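Local coordinates for ABC transporter periplasmic-binding protein YtfQ (Mycobacterium smegmatis, PDB 6HB0), which probably binds a sugar, L-arabinofuranose, as the solute-binding component of a mycobacterial ABC transporter, at residues R34-A45 against E262-M272; D216-E227 against D247-F257. One frame throughout, in Å; residues are numbered along the deposited sequence.

In the fold
Two lobes, each a sheet flanked by helices, make up this periplasmic binding protein; one contact lies at the passage between the lobes, the other inside the second lobe. Contact 1 joins the first lobe, through R34-A45 on helix 38-48, to the segment E262-M272 that leaves strand 259-263 of the second lobe and enters helix 269-279 of the first. Contact 2 lies wholly in the second lobe, between helices 216-228 and 246-253. The centres are 27 Å apart and the nearest atoms about 8 Å, without touching; helix 246-253 leads directly into strand 259-263. Zinc ions sit at both: C263 binds one in contact 1, D216 and D217 another in contact 2.

Contact 1: residues R34-A45 against E262-M272; sequences RTANTESIKSAA and ECNPLLGPELM. With ZN (zinc ion), chain F.
R34 lies against the E262-P265 segment where the chain crosses between the lobes of this periplasmic-binding-protein fold. The CG of E262 sits over one guanidinium face, 3.5 Å from R34 NH1. The guanidinium and carboxylate planes are stacked only 22° apart, yet R34 NH2 and E262 OE2 remain 4.4 Å apart with the oxygen well out of the guanidinium plane, so any attraction is probably electrostatic only, with no N-H directed at the oxygen. R34 CG is anti to its own N (chi1 -156°), and the chain then bends; CG and CD pass P265 CD, and the guanidinium goes on to salt bridges of NH1 with D243 and E129.

Further along, A36 CB presses tightly on L266 CD2, at 3.3 Å. A44 CB rests on the backbone of G268, 3.5 Å from its C, just before helix 269-279. M272 crosses I41 at about a right angle, its CE 4.0 Å from I41 CG2.

In the second shell, E270 folds back to accept from L267 N and G268 N, just before its helix, and from L271 N inside it. C263 SG binds zinc with E128 and D292, while one water joins S40 OG to L267 O, donating to the latter at 2.6 Å.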
# COMPACT_ATOMS: atom_id res chain seq x y z
N ARG A 34 -2.64 -3.12 1.99
CA ARG A 34 -2.81 -1.77 1.41
C ARG A 34 -4.21 -1.76 0.82
O ARG A 34 -4.40 -1.84 -0.39
CB ARG A 34 -1.73 -1.50 0.36
CG ARG A 34 -1.41 -0.03 0.07
CD ARG A 34 -0.78 0.67 1.25
NE ARG A 34 0.68 0.82 1.18
CZ ARG A 34 1.42 1.03 2.27
NH1 ARG A 34 2.72 1.21 2.18
NH2 ARG A 34 0.86 1.08 3.47
N THR A 35 -5.19 -1.72 1.70
CA THR A 35 -6.59 -1.95 1.38
C THR A 35 -7.37 -0.65 1.54
O THR A 35 -7.19 0.10 2.53
CB THR A 35 -7.16 -3.05 2.30
OG1 THR A 35 -6.36 -4.24 2.15
CG2 THR A 35 -8.61 -3.35 1.96
N ALA A 36 -8.20 -0.34 0.55
CA ALA A 36 -9.09 0.80 0.68
C ALA A 36 -10.05 0.49 1.85
O ALA A 36 -10.51 -0.63 2.05
CB ALA A 36 -9.87 1.02 -0.60
N ASN A 37 -10.27 1.50 2.66
CA ASN A 37 -11.01 1.37 3.89
C ASN A 37 -12.46 1.74 3.56
O ASN A 37 -12.73 2.36 2.52
CB ASN A 37 -10.39 2.32 4.86
CG ASN A 37 -10.57 3.76 4.43
OD1 ASN A 37 -11.66 4.26 4.53
ND2 ASN A 37 -9.52 4.42 3.94
N THR A 38 -13.38 1.36 4.43
CA THR A 38 -14.80 1.57 4.21
C THR A 38 -15.25 3.04 4.13
O THR A 38 -16.01 3.38 3.27
CB THR A 38 -15.57 0.94 5.36
OG1 THR A 38 -15.29 -0.46 5.33
CG2 THR A 38 -17.06 1.12 5.22
N GLU A 39 -14.76 3.87 5.04
CA GLU A 39 -15.10 5.31 5.03
C GLU A 39 -14.77 5.99 3.69
O GLU A 39 -15.53 6.84 3.23
CB GLU A 39 -14.53 6.07 6.26
CG GLU A 39 -12.99 6.25 6.38
CD GLU A 39 -12.28 5.11 7.17
OE1 GLU A 39 -11.13 5.31 7.65
OE2 GLU A 39 -12.90 4.00 7.34
N SER A 40 -13.68 5.59 3.04
CA SER A 40 -13.27 6.19 1.77
C SER A 40 -14.19 5.82 0.63
O SER A 40 -14.52 6.65 -0.24
CB SER A 40 -11.83 5.76 1.43
OG SER A 40 -10.94 6.29 2.43
N ILE A 41 -14.64 4.58 0.64
CA ILE A 41 -15.51 4.09 -0.38
C ILE A 41 -16.92 4.67 -0.16
O ILE A 41 -17.55 5.16 -1.10
CB ILE A 41 -15.53 2.55 -0.39
CG1 ILE A 41 -14.18 2.03 -0.85
CG2 ILE A 41 -16.56 2.06 -1.37
CD1 ILE A 41 -14.06 0.52 -0.75
N LYS A 42 -17.39 4.65 1.08
CA LYS A 42 -18.72 5.19 1.36
C LYS A 42 -18.81 6.67 1.02
O LYS A 42 -19.76 7.10 0.31
CB LYS A 42 -19.08 4.92 2.81
CG LYS A 42 -20.39 5.50 3.30
CD LYS A 42 -20.69 4.98 4.71
CE LYS A 42 -21.82 5.74 5.41
NZ LYS A 42 -21.71 7.24 5.26
N SER A 43 -17.84 7.45 1.49
CA SER A 43 -17.81 8.91 1.19
C SER A 43 -17.65 9.22 -0.31
O SER A 43 -18.29 10.11 -0.85
CB SER A 43 -16.72 9.60 1.99
OG SER A 43 -15.45 9.15 1.59
N ALA A 44 -16.82 8.46 -1.01
CA ALA A 44 -16.61 8.70 -2.44
C ALA A 44 -17.88 8.39 -3.22
O ALA A 44 -18.16 9.07 -4.21
CB ALA A 44 -15.45 7.86 -2.98
N ALA A 45 -18.65 7.38 -2.80
CA ALA A 45 -19.91 7.12 -3.48
C ALA A 45 -20.94 8.25 -3.24
O ALA A 45 -21.64 8.63 -4.16
CB ALA A 45 -20.50 5.78 -3.09
N GLU A 262 5.43 5.56 -0.11
CA GLU A 262 4.20 4.77 0.01
C GLU A 262 3.54 4.74 -1.31
O GLU A 262 3.53 5.74 -2.01
CB GLU A 262 3.25 5.37 1.03
CG GLU A 262 2.00 4.51 1.23
CD GLU A 262 1.01 5.06 2.23
OE1 GLU A 262 1.46 5.49 3.30
OE2 GLU A 262 -0.24 5.02 1.96
N CYS A 263 3.00 3.58 -1.69
CA CYS A 263 2.09 3.45 -2.80
C CYS A 263 0.71 3.36 -2.13
O CYS A 263 0.45 2.45 -1.34
CB CYS A 263 2.35 2.20 -3.62
SG CYS A 263 1.29 2.08 -5.08
N ASN A 264 -0.17 4.28 -2.45
CA ASN A 264 -1.49 4.29 -1.83
C ASN A 264 -2.38 3.11 -2.25
O ASN A 264 -2.28 2.55 -3.32
CB ASN A 264 -2.28 5.55 -2.20
CG ASN A 264 -1.76 6.81 -1.60
OD1 ASN A 264 -2.05 7.87 -2.13
ND2 ASN A 264 -1.07 6.74 -0.49
N PRO A 265 -3.30 2.74 -1.35
CA PRO A 265 -4.42 1.96 -1.84
C PRO A 265 -5.34 2.81 -2.71
O PRO A 265 -5.15 4.04 -2.89
CB PRO A 265 -5.14 1.55 -0.57
CG PRO A 265 -4.91 2.70 0.33
CD PRO A 265 -3.51 3.20 0.01
N LEU A 266 -6.33 2.15 -3.27
CA LEU A 266 -7.43 2.81 -3.93
C LEU A 266 -7.93 3.93 -3.03
O LEU A 266 -8.05 3.74 -1.82
CB LEU A 266 -8.53 1.76 -4.07
CG LEU A 266 -9.90 2.19 -4.50
CD1 LEU A 266 -10.51 0.95 -5.10
CD2 LEU A 266 -10.77 2.66 -3.37
N LEU A 267 -8.26 5.08 -3.59
CA LEU A 267 -8.71 6.23 -2.76
C LEU A 267 -10.25 6.34 -2.68
O LEU A 267 -10.81 6.77 -1.65
CB LEU A 267 -8.16 7.53 -3.34
CG LEU A 267 -6.65 7.70 -3.26
CD1 LEU A 267 -6.31 9.14 -3.64
CD2 LEU A 267 -6.12 7.35 -1.88
N GLY A 268 -10.92 6.00 -3.77
CA GLY A 268 -12.39 5.95 -3.78
C GLY A 268 -12.94 6.58 -5.02
O GLY A 268 -13.72 5.98 -5.70
N PRO A 269 -12.52 7.81 -5.32
CA PRO A 269 -13.11 8.50 -6.47
C PRO A 269 -12.82 7.86 -7.77
O PRO A 269 -13.66 7.86 -8.69
CB PRO A 269 -12.47 9.89 -6.40
CG PRO A 269 -12.28 10.07 -4.96
CD PRO A 269 -11.77 8.75 -4.48
N GLU A 270 -11.65 7.26 -7.89
CA GLU A 270 -11.32 6.59 -9.15
C GLU A 270 -12.21 5.34 -9.34
O GLU A 270 -12.62 5.04 -10.46
CB GLU A 270 -9.81 6.34 -9.29
CG GLU A 270 -9.23 5.14 -8.57
CD GLU A 270 -9.12 5.33 -7.04
OE1 GLU A 270 -10.20 5.21 -6.39
OE2 GLU A 270 -7.99 5.57 -6.46
N LEU A 271 -12.52 4.63 -8.27
CA LEU A 271 -13.47 3.51 -8.35
C LEU A 271 -14.83 3.99 -8.84
O LEU A 271 -15.44 3.39 -9.72
CB LEU A 271 -13.61 2.86 -6.97
CG LEU A 271 -14.68 1.81 -6.80
CD1 LEU A 271 -14.47 0.71 -7.83
CD2 LEU A 271 -14.67 1.26 -5.38
N MET A 272 -15.32 5.10 -8.28
CA MET A 272 -16.65 5.62 -8.67
C MET A 272 -16.61 6.05 -10.14
O MET A 272 -17.53 5.78 -10.89
CB MET A 272 -17.10 6.77 -7.79
CG MET A 272 -17.16 6.39 -6.33
SD MET A 272 -18.18 4.92 -6.01
CE MET A 272 -17.28 4.24 -4.61
ZN ZN F . 2.36 3.48 -6.50
O HOH W 1 -9.35 7.25 0.50
O HOH W 2 1.20 3.73 -8.13

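Contact 2: residues D216-E227 against D247-F257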
# COMPACT_ATOMS: atom_id res chain seq x y z
N ASP A 216 6.88 1.22 8.60
CA ASP A 216 7.18 2.27 9.55
C ASP A 216 7.51 1.69 10.92
O ASP A 216 8.45 2.14 11.54
CB ASP A 216 6.04 3.32 9.66
CG ASP A 216 4.72 2.76 10.27
OD1 ASP A 216 4.41 1.56 10.06
OD2 ASP A 216 3.98 3.54 10.93
N ASP A 217 6.76 0.70 11.38
CA ASP A 217 7.00 0.17 12.74
C ASP A 217 8.40 -0.40 12.93
O ASP A 217 9.04 -0.12 13.91
CB ASP A 217 5.95 -0.86 13.11
CG ASP A 217 4.54 -0.26 13.20
OD1 ASP A 217 4.38 0.88 13.73
OD2 ASP A 217 3.64 -0.94 12.72
N MET A 218 8.85 -1.19 11.99
CA MET A 218 10.19 -1.75 12.04
C MET A 218 11.24 -0.65 12.00
O MET A 218 12.21 -0.69 12.75
CB MET A 218 10.41 -2.74 10.89
CG MET A 218 9.59 -3.98 11.06
SD MET A 218 10.05 -5.30 9.92
CE MET A 218 9.77 -4.53 8.29
N GLY A 219 10.99 0.37 11.18
CA GLY A 219 11.86 1.55 11.14
C GLY A 219 11.90 2.27 12.48
O GLY A 219 12.96 2.71 12.91
N LEU A 220 10.75 2.40 13.16
CA LEU A 220 10.75 3.07 14.41
C LEU A 220 11.47 2.25 15.47
O LEU A 220 12.16 2.81 16.29
CB LEU A 220 9.35 3.44 14.86
CG LEU A 220 8.62 4.42 13.93
CD1 LEU A 220 7.11 4.36 14.12
CD2 LEU A 220 9.17 5.80 14.21
N GLY A 221 11.32 0.93 15.42
CA GLY A 221 12.06 0.04 16.30
C GLY A 221 13.55 0.18 16.14
O GLY A 221 14.28 0.29 17.13
N ALA A 222 13.97 0.19 14.88
CA ALA A 222 15.37 0.31 14.48
C ALA A 222 15.98 1.59 14.98
O ALA A 222 17.06 1.59 15.49
CB ALA A 222 15.49 0.23 12.96
N MET A 223 15.25 2.68 14.83
CA MET A 223 15.62 3.98 15.33
C MET A 223 15.92 3.92 16.84
O MET A 223 16.92 4.46 17.31
CB MET A 223 14.46 4.93 15.01
CG MET A 223 14.51 6.34 15.51
SD MET A 223 12.88 7.14 15.29
CE MET A 223 12.14 6.84 16.90
N GLU A 224 15.09 3.24 17.61
CA GLU A 224 15.36 3.08 19.05
C GLU A 224 16.57 2.24 19.33
O GLU A 224 17.27 2.50 20.29
CB GLU A 224 14.17 2.45 19.74
CG GLU A 224 12.97 3.34 19.85
CD GLU A 224 11.77 2.65 20.52
OE1 GLU A 224 11.96 1.60 21.18
OE2 GLU A 224 10.64 3.18 20.37
N ALA A 225 16.83 1.21 18.51
CA ALA A 225 18.02 0.38 18.71
C ALA A 225 19.27 1.18 18.41
O ALA A 225 20.29 1.05 19.10
CB ALA A 225 17.98 -0.87 17.84
N ILE A 226 19.18 2.00 17.39
CA ILE A 226 20.29 2.83 16.98
C ILE A 226 20.61 3.82 18.08
O ILE A 226 21.79 4.00 18.43
CB ILE A 226 20.00 3.55 15.63
CG1 ILE A 226 19.95 2.52 14.54
CG2 ILE A 226 21.13 4.52 15.25
CD1 ILE A 226 19.34 2.98 13.25
N GLU A 227 19.59 4.45 18.65
CA GLU A 227 19.74 5.34 19.77
C GLU A 227 20.34 4.61 21.00
O GLU A 227 21.25 5.12 21.64
CB GLU A 227 18.41 6.01 20.13
CG GLU A 227 18.07 7.14 19.17
CD GLU A 227 16.66 7.75 19.31
OE1 GLU A 227 15.68 7.10 19.74
OE2 GLU A 227 16.51 8.90 18.89
N ASP A 247 3.38 8.39 12.70
CA ASP A 247 4.59 8.20 13.52
C ASP A 247 5.85 8.12 12.69
O ASP A 247 6.91 8.65 13.10
CB ASP A 247 4.43 7.02 14.46
CG ASP A 247 3.39 7.31 15.57
OD1 ASP A 247 2.96 8.49 15.76
OD2 ASP A 247 3.01 6.37 16.27
N GLY A 248 5.72 7.53 11.50
CA GLY A 248 6.80 7.52 10.51
C GLY A 248 7.18 8.91 10.09
O GLY A 248 8.34 9.31 10.14
N MET A 249 6.18 9.66 9.68
CA MET A 249 6.38 11.05 9.28
C MET A 249 6.89 11.93 10.42
O MET A 249 7.63 12.86 10.17
CB MET A 249 5.08 11.63 8.73
CG MET A 249 4.53 10.88 7.55
SD MET A 249 5.22 11.63 6.10
CE MET A 249 4.31 13.20 6.19
N GLN A 250 6.51 11.64 11.65
CA GLN A 250 7.01 12.38 12.78
C GLN A 250 8.51 12.15 12.97
O GLN A 250 9.29 13.09 13.16
CB GLN A 250 6.25 12.05 14.08
CG GLN A 250 6.69 12.92 15.27
CD GLN A 250 6.43 14.39 15.03
OE1 GLN A 250 5.32 14.80 14.76
NE2 GLN A 250 7.49 15.17 15.03
N ALA A 251 8.92 10.90 12.89
CA ALA A 251 10.38 10.57 12.90
C ALA A 251 11.16 11.26 11.81
O ALA A 251 12.24 11.79 12.02
CB ALA A 251 10.56 9.06 12.80
N LEU A 252 10.59 11.30 10.62
CA LEU A 252 11.19 11.96 9.50
C LEU A 252 11.29 13.46 9.71
O LEU A 252 12.32 14.07 9.44
CB LEU A 252 10.36 11.61 8.25
CG LEU A 252 10.70 12.13 6.91
CD1 LEU A 252 12.11 11.75 6.58
CD2 LEU A 252 9.72 11.60 5.89
N ALA A 253 10.22 14.06 10.19
CA ALA A 253 10.23 15.48 10.53
C ALA A 253 11.27 15.79 11.63
O ALA A 253 11.95 16.79 11.53
CB ALA A 253 8.84 15.93 10.95
N ASP A 254 11.42 14.91 12.61
CA ASP A 254 12.46 15.02 13.62
C ASP A 254 13.90 14.71 13.11
O ASP A 254 14.83 14.76 13.91
CB ASP A 254 12.17 14.10 14.82
CG ASP A 254 10.89 14.47 15.57
OD1 ASP A 254 10.33 15.57 15.34
OD2 ASP A 254 10.43 13.64 16.38
N GLY A 255 14.07 14.36 11.84
CA GLY A 255 15.38 13.99 11.29
C GLY A 255 15.90 12.60 11.69
O GLY A 255 17.02 12.30 11.44
N LYS A 256 15.07 11.75 12.23
CA LYS A 256 15.49 10.40 12.65
C LYS A 256 15.29 9.35 11.56
O LYS A 256 15.92 8.32 11.60
CB LYS A 256 14.73 10.02 13.90
CG LYS A 256 15.04 11.02 15.00
CD LYS A 256 14.57 10.49 16.33
CE LYS A 256 15.00 11.40 17.45
NZ LYS A 256 14.57 10.74 18.70
N PHE A 257 14.36 9.60 10.64
CA PHE A 257 14.29 8.89 9.36
C PHE A 257 14.79 9.91 8.32
O PHE A 257 14.84 11.10 8.58
CB PHE A 257 12.85 8.54 8.97
CG PHE A 257 12.24 7.35 9.64
CD1 PHE A 257 12.75 6.80 10.79
CD2 PHE A 257 11.05 6.83 9.12
CE1 PHE A 257 12.12 5.71 11.38
CE2 PHE A 257 10.43 5.75 9.69
CZ PHE A 257 10.96 5.19 10.82
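L220, M223 and F257 form the apolar centre of a contact between two neighbouring helices of the second lobe, successive helices of its alternating beta-alpha architecture. The axes of 216-227 and 247-253 run in broadly the same direction, 41° apart, and approach to 9.7 Å; strand 238-242 lies between them in sequence.

Among the apolar contacts, L220 divides its two methyl groups: CD1 reaches D247 CB, while CD2 lies 3.8 Å from A251 CB and 3.9 Å from F257 CZ. The phenyl ring is inserted edge-first against the first helix. Its CZ is 3.6 Å from L220 N, which lies in the ring plane, and A251 CB covers one face, offset toward the rim. F257 CZ also packs against the backbone of G219, 3.5 Å from its C. Nearby, D216 CB comes to 4.4 Å from G248 CA. The ring also touches I239 and A241 of strand 238-242.

The sulfur contact is Met-aromatic but oblique: M223 SD lies 5.3 Å from the F257 centroid, 60° off the ring normal. M223 CG is anti to the backbone N (chi1 175°), carrying the sulfur across to A251 CB and K256 CB.

Backbone and polar interactions close the arrangement. G255, with positive phi, ends the second helix in a Schellman motif, after which K256 points at the first helix and the F257 ring reaches it. At the other end, D216 OD2 is held by T245, and D216 and D217 bind zinc. K256 extends fully beyond CG and crosses E227 at about a right angle, making a salt bridge in which its NZ donates to the syn lone pair of E227 OE2 at 2.7 Å.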